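Local coordinates for protein NAD(FAD)-dependent dehydrogenase, NirB-family (N-terminal domain) (Clostridium acetobutylicum, PDB 3KLJ) that transfers electrons from NADH to rubredoxin through a bound FAD, feeding the oxygen-scavenging chains of an obligate anaerobe, at residues D34-N39 against K78-E83; K8-L13 against E101-E106; E53-N58 against L137-E142. One frame throughout, in Å; residues are numbered along the deposited sequence. Where two conformers were deposited one is given.

Interaction 1: residues D34-N39 against K78-E83; sequences DITMIN and KVITSE. With FAD (flavin-adenine dinucleotide), chain B.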
loop_
_atom_site.group_PDB
_atom_site.type_symbol
_atom_site.label_atom_id
_atom_site.label_comp_id
_atom_site.label_asym_id
_atom_site.label_seq_id
_atom_site.Cartn_x
_atom_site.Cartn_y
_atom_site.Cartn_z
ATOM N N ASP A 34 -14.898 26.136 1.012
ATOM C CA ASP A 34 -13.711 26.617 0.316
ATOM C C ASP A 34 -12.578 25.592 0.437
ATOM O O ASP A 34 -11.738 25.671 1.344
ATOM C CB ASP A 34 -13.295 27.981 0.882
ATOM C CG ASP A 34 -12.159 28.631 0.107
ATOM O OD1 ASP A 34 -11.767 28.123 -0.963
ATOM O OD2 ASP A 34 -11.657 29.670 0.579
ATOM N N ILE A 35 -12.572 24.643 -0.498
ATOM C CA ILE A 35 -11.648 23.507 -0.493
ATOM C C ILE A 35 -10.731 23.524 -1.718
ATOM O O ILE A 35 -11.199 23.606 -2.870
ATOM C CB ILE A 35 -12.425 22.163 -0.481
ATOM C CG1 ILE A 35 -13.514 22.161 0.598
ATOM C CG2 ILE A 35 -11.475 20.971 -0.323
ATOM C CD1 ILE A 35 -14.699 21.258 0.245
ATOM N N THR A 36 -9.428 23.422 -1.464
ATOM C CA THR A 36 -8.418 23.339 -2.519
ATOM C C THR A 36 -7.523 22.122 -2.336
ATOM O O THR A 36 -7.016 21.877 -1.241
ATOM C CB THR A 36 -7.539 24.601 -2.533
ATOM O OG1 THR A 36 -8.370 25.733 -2.767
ATOM C CG2 THR A 36 -6.485 24.542 -3.624
ATOM N N MET A 37 -7.326 21.379 -3.420
ATOM C CA MET A 37 -6.448 20.223 -3.437
ATOM C C MET A 37 -5.240 20.492 -4.314
ATOM O O MET A 37 -5.384 20.930 -5.461
ATOM C CB MET A 37 -7.182 19.008 -3.995
ATOM C CG MET A 37 -8.506 18.692 -3.331
ATOM S SD MET A 37 -9.206 17.179 -4.027
ATOM C CE MET A 37 -8.171 15.985 -3.169
ATOM N N ILE A 38 -4.057 20.217 -3.772
ATOM C CA ILE A 38 -2.813 20.287 -4.525
ATOM C C ILE A 38 -2.402 18.872 -4.933
ATOM O O ILE A 38 -2.353 17.993 -4.084
ATOM C CB ILE A 38 -1.685 20.913 -3.666
ATOM C CG1 ILE A 38 -2.059 22.335 -3.236
ATOM C CG2 ILE A 38 -0.353 20.907 -4.423
ATOM C CD1 ILE A 38 -1.321 22.807 -1.990
ATOM N N ASN A 39 -2.117 18.639 -6.215
ATOM C CA ASN A 39 -1.607 17.321 -6.636
ATOM C C ASN A 39 -0.424 17.373 -7.585
ATOM O O ASN A 39 -0.462 18.081 -8.591
ATOM C CB ASN A 39 -2.714 16.454 -7.236
ATOM C CG ASN A 39 -2.355 14.960 -7.258
ATOM O OD1 ASN A 39 -1.908 14.369 -6.254
ATOM N ND2 ASN A 39 -2.556 14.348 -8.408
ATOM N N LYS A 78 -11.561 22.936 -5.787
ATOM C CA LYS A 78 -10.491 23.410 -6.657
ATOM C C LYS A 78 -9.279 22.487 -6.615
ATOM O O LYS A 78 -8.672 22.272 -5.555
ATOM C CB LYS A 78 -10.103 24.842 -6.277
ATOM C CG LYS A 78 -11.224 25.855 -6.523
ATOM C CD LYS A 78 -11.072 27.114 -5.687
ATOM C CE LYS A 78 -11.457 26.878 -4.224
ATOM N NZ LYS A 78 -11.176 28.088 -3.386
ATOM N N VAL A 79 -8.935 21.931 -7.771
ATOM C CA VAL A 79 -7.788 21.034 -7.874
ATOM C C VAL A 79 -6.693 21.716 -8.684
ATOM O O VAL A 79 -6.911 22.107 -9.833
ATOM C CB VAL A 79 -8.158 19.682 -8.514
ATOM C CG1 VAL A 79 -6.954 18.739 -8.518
ATOM C CG2 VAL A 79 -9.330 19.036 -7.774
ATOM N N ILE A 80 -5.527 21.889 -8.066
ATOM C CA ILE A 80 -4.354 22.382 -8.780
ATOM C C ILE A 80 -3.472 21.181 -9.113
ATOM O O ILE A 80 -2.842 20.595 -8.223
ATOM C CB ILE A 80 -3.554 23.422 -7.962
ATOM C CG1 ILE A 80 -4.497 24.317 -7.149
ATOM C CG2 ILE A 80 -2.672 24.265 -8.890
ATOM C CD1 ILE A 80 -3.800 25.152 -6.092
ATOM N N THR A 81 -3.445 20.808 -10.393
ATOM C CA THR A 81 -2.676 19.639 -10.840
ATOM C C THR A 81 -1.251 20.029 -11.223
ATOM O O THR A 81 -0.963 21.210 -11.458
ATOM C CB THR A 81 -3.341 18.922 -12.042
ATOM O OG1 THR A 81 -3.675 19.891 -13.041
ATOM C CG2 THR A 81 -4.599 18.173 -11.601
ATOM N N SER A 82 -0.379 19.020 -11.279
ATOM C CA SER A 82 1.039 19.169 -11.601
ATOM C C SER A 82 1.737 20.200 -10.706
ATOM O O SER A 82 2.656 20.897 -11.138
ATOM C CB SER A 82 1.239 19.487 -13.089
ATOM O OG SER A 82 0.787 18.419 -13.904
ATOM N N GLU A 83 1.284 20.285 -9.459
ATOM C CA GLU A 83 1.870 21.195 -8.486
ATOM C C GLU A 83 2.299 20.440 -7.226
ATOM O O GLU A 83 1.591 19.555 -6.735
ATOM C CB GLU A 83 0.908 22.336 -8.161
ATOM C CG GLU A 83 1.607 23.626 -7.726
ATOM C CD GLU A 83 2.528 24.205 -8.791
ATOM O OE1 GLU A 83 3.760 24.196 -8.573
ATOM O OE2 GLU A 83 2.026 24.659 -9.842
HETATM P PA FAD B . -1.460 8.181 -2.694
HETATM O O1A FAD B . 0.006 7.908 -2.902
HETATM O O2A FAD B . -2.347 7.212 -3.439
HETATM O O5B FAD B . -1.793 9.678 -3.134
HETATM C C5B FAD B . -0.994 10.761 -2.691
HETATM C C4B FAD B . -0.916 11.816 -3.794
HETATM O O4B FAD B . -0.218 12.963 -3.312
HETATM C C3B FAD B . -0.131 11.300 -4.998
HETATM O O3B FAD B . -0.890 11.517 -6.176
HETATM C C2B FAD B . 1.152 12.110 -5.011
HETATM O O2B FAD B . 1.586 12.416 -6.317
HETATM C C1B FAD B . 0.745 13.374 -4.267
HETATM N N9A FAD B . 1.873 14.070 -3.621
HETATM C C8A FAD B . 2.981 13.511 -3.043
HETATM N N7A FAD B . 3.766 14.505 -2.566
HETATM C C5A FAD B . 3.175 15.690 -2.821
HETATM C C6A FAD B . 3.553 17.007 -2.555
HETATM N N6A FAD B . 4.805 17.282 -2.186
HETATM N N1A FAD B . 2.719 18.035 -2.959
HETATM C C2A FAD B . 1.532 17.767 -3.614
HETATM N N3A FAD B . 1.172 16.460 -3.884
HETATM C C4A FAD B . 1.981 15.434 -3.488
HETATM N N1 FAD B . -3.708 -1.081 -1.167
HETATM C C2 FAD B . -4.588 -2.044 -0.720
HETATM O O2 FAD B . -5.177 -1.876 0.334
HETATM N N3 FAD B . -4.833 -3.180 -1.463
HETATM C C4 FAD B . -4.181 -3.370 -2.659
HETATM O O4 FAD B . -4.411 -4.405 -3.291
HETATM C C4X FAD B . -3.272 -2.408 -3.121
HETATM N N5 FAD B . -2.609 -2.571 -4.329
HETATM C C5X FAD B . -1.719 -1.614 -4.779
HETATM C C6 FAD B . -1.049 -1.789 -5.997
HETATM C C7 FAD B . -0.157 -0.802 -6.446
HETATM C C7M FAD B . 0.565 -0.985 -7.749
HETATM C C8 FAD B . 0.070 0.340 -5.678
HETATM C C8M FAD B . 1.029 1.413 -6.133
HETATM C C9 FAD B . -0.594 0.503 -4.468
HETATM C C9A FAD B . -1.493 -0.468 -4.017
HETATM N N10 FAD B . -2.162 -0.294 -2.806
HETATM C C10 FAD B . -3.047 -1.258 -2.363
HETATM C "C1'" FAD B . -1.905 0.919 -1.975
HETATM C "C2'" FAD B . -2.961 1.989 -2.156
HETATM O "O2'" FAD B . -2.895 2.459 -3.488
HETATM C "C3'" FAD B . -2.640 3.103 -1.181
HETATM O "O3'" FAD B . -2.819 2.638 0.144
HETATM C "C4'" FAD B . -3.505 4.337 -1.375
HETATM O "O4'" FAD B . -3.390 4.821 -2.707
HETATM C "C5'" FAD B . -3.014 5.421 -0.424
HETATM O "O5'" FAD B . -3.693 6.605 -0.754
HETATM P P FAD B . -3.085 8.008 -0.320
HETATM O O1P FAD B . -4.045 9.106 -0.748
HETATM O O2P FAD B . -2.740 8.025 1.149
HETATM O O3P FAD B . -1.677 8.127 -1.101
#

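Interaction 2: residues K8-L13 against E101-E106; sequences KSTKIL and EKIKYE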
loop_
_atom_site.group_PDB
_atom_site.type_symbol
_atom_site.label_atom_id
_atom_site.label_comp_id
_atom_site.label_asym_id
_atom_site.label_seq_id
_atom_site.Cartn_x
_atom_site.Cartn_y
_atom_site.Cartn_z
ATOM N N LYS A 8 -2.978 33.313 -3.407
ATOM C CA LYS A 8 -4.174 32.453 -3.174
ATOM C C LYS A 8 -4.291 31.985 -1.718
ATOM O O LYS A 8 -3.277 31.708 -1.054
ATOM C CB LYS A 8 -4.153 31.257 -4.131
ATOM C CG LYS A 8 -4.632 31.585 -5.564
ATOM C CD LYS A 8 -3.819 30.858 -6.653
ATOM C CE LYS A 8 -4.089 29.355 -6.705
ATOM N NZ LYS A 8 -5.455 29.056 -7.220
ATOM N N SER A 9 -5.529 31.909 -1.232
ATOM C CA SER A 9 -5.822 31.468 0.128
ATOM C C SER A 9 -7.166 30.743 0.184
ATOM O O SER A 9 -8.131 31.173 -0.451
ATOM C CB SER A 9 -5.824 32.655 1.095
ATOM O OG SER A 9 -7.050 33.355 1.044
ATOM N N THR A 10 -7.215 29.645 0.937
ATOM C CA THR A 10 -8.430 28.833 1.082
ATOM C C THR A 10 -8.677 28.469 2.539
ATOM O O THR A 10 -7.812 28.695 3.385
ATOM C CB THR A 10 -8.359 27.516 0.256
ATOM O OG1 THR A 10 -7.125 26.835 0.521
ATOM C CG2 THR A 10 -8.457 27.814 -1.216
ATOM N N LYS A 11 -9.860 27.923 2.828
ATOM C CA LYS A 11 -10.183 27.423 4.163
ATOM C C LYS A 11 -9.446 26.098 4.392
ATOM O O LYS A 11 -8.586 25.991 5.277
ATOM C CB LYS A 11 -11.699 27.229 4.328
ATOM C CG LYS A 11 -12.494 28.441 4.837
ATOM C CD LYS A 11 -12.599 29.552 3.808
ATOM C CE LYS A 11 -13.938 30.279 3.905
ATOM N NZ LYS A 11 -14.245 30.721 5.294
ATOM N N ILE A 12 -9.789 25.098 3.576
ATOM C CA ILE A 12 -9.182 23.769 3.667
ATOM C C ILE A 12 -8.225 23.525 2.511
ATOM O O ILE A 12 -8.632 23.503 1.335
ATOM C CB ILE A 12 -10.247 22.647 3.708
ATOM C CG1 ILE A 12 -11.288 22.943 4.798
ATOM C CG2 ILE A 12 -9.582 21.275 3.881
ATOM C CD1 ILE A 12 -12.137 21.772 5.146
ATOM N N LEU A 13 -6.952 23.364 2.864
ATOM C CA LEU A 13 -5.913 23.001 1.919
ATOM C C LEU A 13 -5.613 21.520 2.063
ATOM O O LEU A 13 -5.293 21.049 3.155
ATOM C CB LEU A 13 -4.631 23.776 2.191
ATOM C CG LEU A 13 -3.862 24.345 0.997
ATOM C CD1 LEU A 13 -2.351 24.344 1.238
ATOM C CD2 LEU A 13 -4.222 23.677 -0.327
ATOM N N GLU A 101 5.301 29.793 -5.685
ATOM C CA GLU A 101 3.970 30.264 -5.319
ATOM C C GLU A 101 3.576 29.791 -3.911
ATOM O O GLU A 101 3.821 28.639 -3.540
ATOM C CB GLU A 101 2.965 29.722 -6.341
ATOM C CG GLU A 101 1.758 30.613 -6.594
ATOM C CD GLU A 101 0.515 29.835 -7.004
ATOM O OE1 GLU A 101 -0.594 30.345 -6.747
ATOM O OE2 GLU A 101 0.634 28.721 -7.572
ATOM N N LYS A 102 2.963 30.679 -3.130
ATOM C CA LYS A 102 2.505 30.319 -1.785
ATOM C C LYS A 102 0.987 30.264 -1.688
ATOM O O LYS A 102 0.286 31.027 -2.356
ATOM C CB LYS A 102 3.057 31.288 -0.741
ATOM C CG LYS A 102 4.499 31.028 -0.363
ATOM C CD LYS A 102 5.073 32.200 0.412
ATOM C CE LYS A 102 6.540 31.980 0.746
ATOM N NZ LYS A 102 7.394 31.812 -0.468
ATOM N N ILE A 103 0.487 29.355 -0.853
ATOM C CA ILE A 103 -0.946 29.262 -0.578
ATOM C C ILE A 103 -1.227 29.328 0.923
ATOM O O ILE A 103 -0.660 28.559 1.702
ATOM C CB ILE A 103 -1.576 27.984 -1.205
ATOM C CG1 ILE A 103 -1.701 28.144 -2.726
ATOM C CG2 ILE A 103 -2.956 27.691 -0.597
ATOM C CD1 ILE A 103 -1.744 26.841 -3.484
ATOM N N LYS A 104 -2.100 30.255 1.312
ATOM C CA LYS A 104 -2.544 30.377 2.696
ATOM C C LYS A 104 -3.732 29.462 2.971
ATOM O O LYS A 104 -4.630 29.330 2.138
ATOM C CB LYS A 104 -2.881 31.837 3.043
ATOM C CG LYS A 104 -3.172 32.081 4.532
ATOM C CD LYS A 104 -2.654 33.434 5.026
ATOM C CE LYS A 104 -3.498 34.603 4.527
ATOM N NZ LYS A 104 -3.042 35.914 5.089
ATOM N N TYR A 105 -3.722 28.833 4.141
ATOM C CA TYR A 105 -4.801 27.948 4.561
ATOM C C TYR A 105 -5.302 28.333 5.944
ATOM O O TYR A 105 -4.603 29.016 6.682
ATOM C CB TYR A 105 -4.317 26.489 4.579
ATOM C CG TYR A 105 -3.210 26.197 5.580
ATOM C CD1 TYR A 105 -3.510 25.940 6.922
ATOM C CD2 TYR A 105 -1.869 26.170 5.187
ATOM C CE1 TYR A 105 -2.513 25.672 7.846
ATOM C CE2 TYR A 105 -0.858 25.898 6.108
ATOM C CZ TYR A 105 -1.194 25.649 7.435
ATOM O OH TYR A 105 -0.219 25.385 8.368
ATOM N N GLU A 106 -6.501 27.869 6.298
ATOM C CA GLU A 106 -6.964 27.917 7.687
ATOM C C GLU A 106 -6.704 26.538 8.311
ATOM O O GLU A 106 -6.257 26.433 9.455
ATOM C CB GLU A 106 -8.447 28.288 7.775
ATOM C CG GLU A 106 -8.826 29.586 7.057
ATOM C CD GLU A 106 -10.264 30.028 7.335
ATOM O OE1 GLU A 106 -10.946 29.362 8.149
ATOM O OE2 GLU A 106 -10.711 31.041 6.743
#

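Interaction 3: residues E53-N58 against L137-E142; sequences EIIAKN and LKIKDE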
loop_
_atom_site.group_PDB
_atom_site.type_symbol
_atom_site.label_atom_id
_atom_site.label_comp_id
_atom_site.label_asym_id
_atom_site.label_seq_id
_atom_site.Cartn_x
_atom_site.Cartn_y
_atom_site.Cartn_z
ATOM N N GLU A 53 -4.335 -3.228 -13.791
ATOM C CA GLU A 53 -5.322 -3.377 -14.868
ATOM C C GLU A 53 -5.028 -2.501 -16.084
ATOM O O GLU A 53 -5.443 -2.821 -17.207
ATOM C CB GLU A 53 -6.735 -3.106 -14.358
ATOM C CG GLU A 53 -7.176 -4.053 -13.261
ATOM C CD GLU A 53 -8.619 -3.857 -12.871
ATOM O OE1 GLU A 53 -9.497 -3.904 -13.762
ATOM O OE2 GLU A 53 -8.881 -3.659 -11.664
ATOM N N ILE A 54 -4.327 -1.397 -15.854
ATOM C CA ILE A 54 -3.826 -0.554 -16.936
ATOM C C ILE A 54 -2.890 -1.412 -17.797
ATOM O O ILE A 54 -2.956 -1.389 -19.026
ATOM C CB ILE A 54 -3.070 0.708 -16.382
ATOM C CG1 ILE A 54 -3.955 1.523 -15.425
ATOM C CG2 ILE A 54 -2.495 1.559 -17.513
ATOM C CD1 ILE A 54 -5.294 1.971 -15.993
ATOM N N ILE A 55 -2.049 -2.196 -17.127
ATOM C CA ILE A 55 -1.156 -3.138 -17.788
ATOM C C ILE A 55 -1.938 -4.359 -18.321
ATOM O O ILE A 55 -1.925 -4.615 -19.520
ATOM C CB ILE A 55 0.020 -3.548 -16.848
ATOM C CG1 ILE A 55 0.930 -2.338 -16.579
ATOM C CG2 ILE A 55 0.829 -4.699 -17.445
ATOM C CD1 ILE A 55 1.693 -2.396 -15.272
ATOM N N ALA A 56 -2.640 -5.084 -17.442
ATOM C CA ALA A 56 -3.314 -6.340 -17.829
ATOM C C ALA A 56 -4.472 -6.227 -18.838
ATOM O O ALA A 56 -4.653 -7.118 -19.674
ATOM C CB ALA A 56 -3.770 -7.124 -16.583
ATOM N N LYS A 57 -5.259 -5.155 -18.744
ATOM C CA LYS A 57 -6.475 -5.017 -19.559
ATOM C C LYS A 57 -6.431 -3.852 -20.540
ATOM O O LYS A 57 -7.422 -3.588 -21.241
ATOM C CB LYS A 57 -7.710 -4.875 -18.664
ATOM C CG LYS A 57 -8.207 -6.180 -18.004
ATOM C CD LYS A 57 -9.273 -5.831 -16.979
ATOM C CE LYS A 57 -9.831 -7.056 -16.267
ATOM N NZ LYS A 57 -10.601 -6.597 -15.080
ATOM N N ASN A 58 -5.285 -3.174 -20.603
ATOM C CA ASN A 58 -5.112 -2.022 -21.498
ATOM C C ASN A 58 -6.125 -0.906 -21.191
ATOM O O ASN A 58 -6.588 -0.205 -22.094
ATOM C CB ASN A 58 -5.186 -2.468 -22.974
ATOM C CG ASN A 58 -4.821 -1.360 -23.950
ATOM O OD1 ASN A 58 -3.865 -0.620 -23.737
ATOM N ND2 ASN A 58 -5.590 -1.243 -25.024
ATOM N N LEU A 137 2.437 3.200 -17.548
ATOM C CA LEU A 137 2.655 3.437 -18.981
ATOM C C LEU A 137 4.099 3.171 -19.399
ATOM O O LEU A 137 4.339 2.513 -20.409
ATOM C CB LEU A 137 2.255 4.868 -19.370
ATOM C CG LEU A 137 0.778 5.272 -19.396
ATOM C CD1 LEU A 137 0.642 6.657 -20.014
ATOM C CD2 LEU A 137 -0.070 4.267 -20.174
ATOM N N LYS A 138 5.052 3.692 -18.625
ATOM C CA LYS A 138 6.477 3.453 -18.871
ATOM C C LYS A 138 6.800 1.950 -18.856
ATOM O O LYS A 138 7.543 1.455 -19.712
ATOM C CB LYS A 138 7.341 4.200 -17.847
ATOM C CG LYS A 138 7.429 5.708 -18.069
ATOM C CD LYS A 138 8.320 6.364 -17.015
ATOM C CE LYS A 138 7.974 7.835 -16.810
ATOM N NZ LYS A 138 8.323 8.695 -17.988
ATOM N N ILE A 139 6.244 1.230 -17.885
ATOM C CA ILE A 139 6.392 -0.226 -17.839
ATOM C C ILE A 139 5.733 -0.898 -19.045
ATOM O O ILE A 139 6.332 -1.779 -19.660
ATOM C CB ILE A 139 5.861 -0.841 -16.511
ATOM C CG1 ILE A 139 6.730 -0.382 -15.337
ATOM C CG2 ILE A 139 5.872 -2.357 -16.602
ATOM C CD1 ILE A 139 6.003 -0.297 -14.007
ATOM N N LYS A 140 4.507 -0.486 -19.376
ATOM C CA LYS A 140 3.797 -1.032 -20.541
ATOM C C LYS A 140 4.687 -1.031 -21.775
ATOM O O LYS A 140 4.824 -2.049 -22.451
ATOM C CB LYS A 140 2.525 -0.231 -20.842
ATOM C CG LYS A 140 1.302 -0.626 -20.020
ATOM C CD LYS A 140 0.025 -0.132 -20.698
ATOM C CE LYS A 140 -0.409 -1.077 -21.799
ATOM N NZ LYS A 140 -1.420 -0.456 -22.694
ATOM N N ASP A 141 5.310 0.117 -22.037
ATOM C CA ASP A 141 6.081 0.334 -23.260
ATOM C C ASP A 141 7.427 -0.367 -23.283
ATOM O O ASP A 141 7.835 -0.864 -24.331
ATOM C CB ASP A 141 6.252 1.829 -23.531
ATOM C CG ASP A 141 4.973 2.476 -24.018
ATOM O OD1 ASP A 141 3.972 2.441 -23.269
ATOM O OD2 ASP A 141 4.966 3.011 -25.148
ATOM N N GLU A 142 8.120 -0.412 -22.145
ATOM C CA GLU A 142 9.398 -1.120 -22.097
ATOM C C GLU A 142 9.208 -2.621 -22.286
ATOM O O GLU A 142 10.017 -3.267 -22.950
ATOM C CB GLU A 142 10.181 -0.820 -20.818
ATOM C CG GLU A 142 11.325 0.176 -20.978
ATOM C CD GLU A 142 12.431 -0.292 -21.919
ATOM O OE1 GLU A 142 13.489 -0.759 -21.441
ATOM O OE2 GLU A 142 12.239 -0.196 -23.141
#

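Interaction 1: residues D34-N39 against K78-E83
Ile35 to Ile38 and Lys78 to Ile80 run side by side as neighbouring parallel strands, their axes 4.6 Å apart at the closest and turned 20° from each other. Four backbone hydrogen bonds link them: Lys78 N reaches Ile35 O, Met37 N meets Lys78 O at 2.7 Å, Ile80 N meets Met37 O at 2.8 Å and Asn39 N meets Ile80 O at 2.9 Å. Beyond the strands the chain turns at Ser82, so that Glu83 N binds Asn39 O from above the carbonyl plane, 40° out of it.

Beta-branched residues suit these extended backbones. On one face Thr36 turns its methyl CG2 onto Ile80 CD1 (3.7 Å), while its OG1, as modelled, lies by Lys78 CE on the same face. On the opposite face Met37 lies beside Val79, and Tyr72 of helix 69-74 covers both. The Lys78 chain bends at chi3 (-75°), swinging its ammonium back to a salt bridge with Asp34 OD1, modelled so short that its exact length is doubtful.

At the C-terminal ends of the strands the adenosine part of FAD is held. Ile38 CG2 packs 3.8 Å from FAD C2A, an apolar branch suited to the adenine. Asn39 is a residue that binds FAD: its OD1 accepts a hydrogen bond from Ala17 N and lies 3.0 Å from the ribose oxygen O3B of FAD. An edge strand of a five-stranded parallel sheet beside its neighbour, with the cofactor at the strand ends, is the arrangement of a Rossmann-type FAD-binding domain of the glutathione reductase fold.

Interaction 2: residues K8-L13 against E101-E106
Ser9 and Lys104 form the single bridge between residues 8-13 and 101-106, which advance in the same direction. Its backbone hydrogen bonds are Lys104 N to Lys8 O, 3.0 Å and in the carbonyl plane, and Thr10 N to Lys104 O at 2.9 Å. Farther on, Glu106 N turns to Lys11 O (3.0 Å), with a weak second bond to Thr10 O. Ser9 is small enough for its CB to lie against Lys104 CB.

Apolar contacts lie on the buried side. Leu13, branched and apolar, suits a place against two partners, crossing both Ile103 and Tyr105 at about a right angle: its CG rests 3.8 Å from Ile103 CG2 and its CB 3.6 Å from Tyr105 CB. Tyr105 CG sits between its backbone N and carbonyl carbon (chi1 64°), and Leu13 CD1 lies obliquely beside the ring.

On the solvent-exposed side the lysines offer methylenes to carboxylates. Lys8 CD touches Glu101 OE1 at 3.3 Å, though the ammonium stays farther off. Lys11 and Glu106 lie alongside each other; their salt bridge is long, and doubtful because Lys11 has two conformers.

Strand 102-104 closes one edge of a three-stranded antiparallel sheet, whose Val95 and Leu97 touch Leu13 and Ile103 respectively, while strand 12-15 enters the parallel sheet between 35-38 and 107-110.

Interaction 3: residues E53-N58 against L137-E142
Ile55 and Lys140 meet where helix 51-56 of the FAD-binding domain packs against helix 133-146 of the NADH-binding domain, so this is a small interdomain contact. Lys140 carries most of it. Its methylenes slide past Ile55 in the opposite direction, CG lying 3.9 Å from Ile55 CG1, and its CD comes 3.6 Å from Ile54 O near the end of the helix. A long aliphatic chain with a charged tip suits this place, since the carbons can pack on isoleucine while the ammonium reaches the polar side chain of Asn58.

A bend at chi3 (82°) carries NZ to Asn58, which it meets at 2.7 Å from OD1, with the donor tilted 19° from the carbonyl plane; two conformers of Asn58 make this hydrogen bond doubtful as a permanent tie. Asn58 is the first residue to leave the helical conformation, with positive phi, which asparagine tolerates well. Deeper in, Ile55 CD1 approaches Ile139 CG2 at 4.4 Å, a loose apolar touch.

Around the pair, Leu161 and Ile165 of helix 156-168 pack on Ile55, Ile64 lies against Ile54, and Ile139 rests on Phe128 of strand 127-128 and Ile224 of strand 222-225, in the parallel sheet of the NADH-binding domain.

From the N terminus, the chain passes 8-13, 34-39 and 53-58 before the first return, at 78-83, where interaction 1 closes a loop containing helices 51-56 and 69-74. Interaction 2 closes a wider loop at 101-106 that encloses interaction 1 entirely. Interaction 3 starts within both loops and ends beyond them at 137-142, so it crosses each. Interactions 1 and 2 adjoin, because strands 35-38 and 12-15 are sheet neighbours: interaction 1 pairs two strands within the parallel sheet, while interaction 2 links the lead-in to strand 12-15 with the edge of the antiparallel sheet. Interaction 3 lies apart, its centre about 27 Å from that of interaction 1, and ties the FAD-binding domain to the NADH-binding domain.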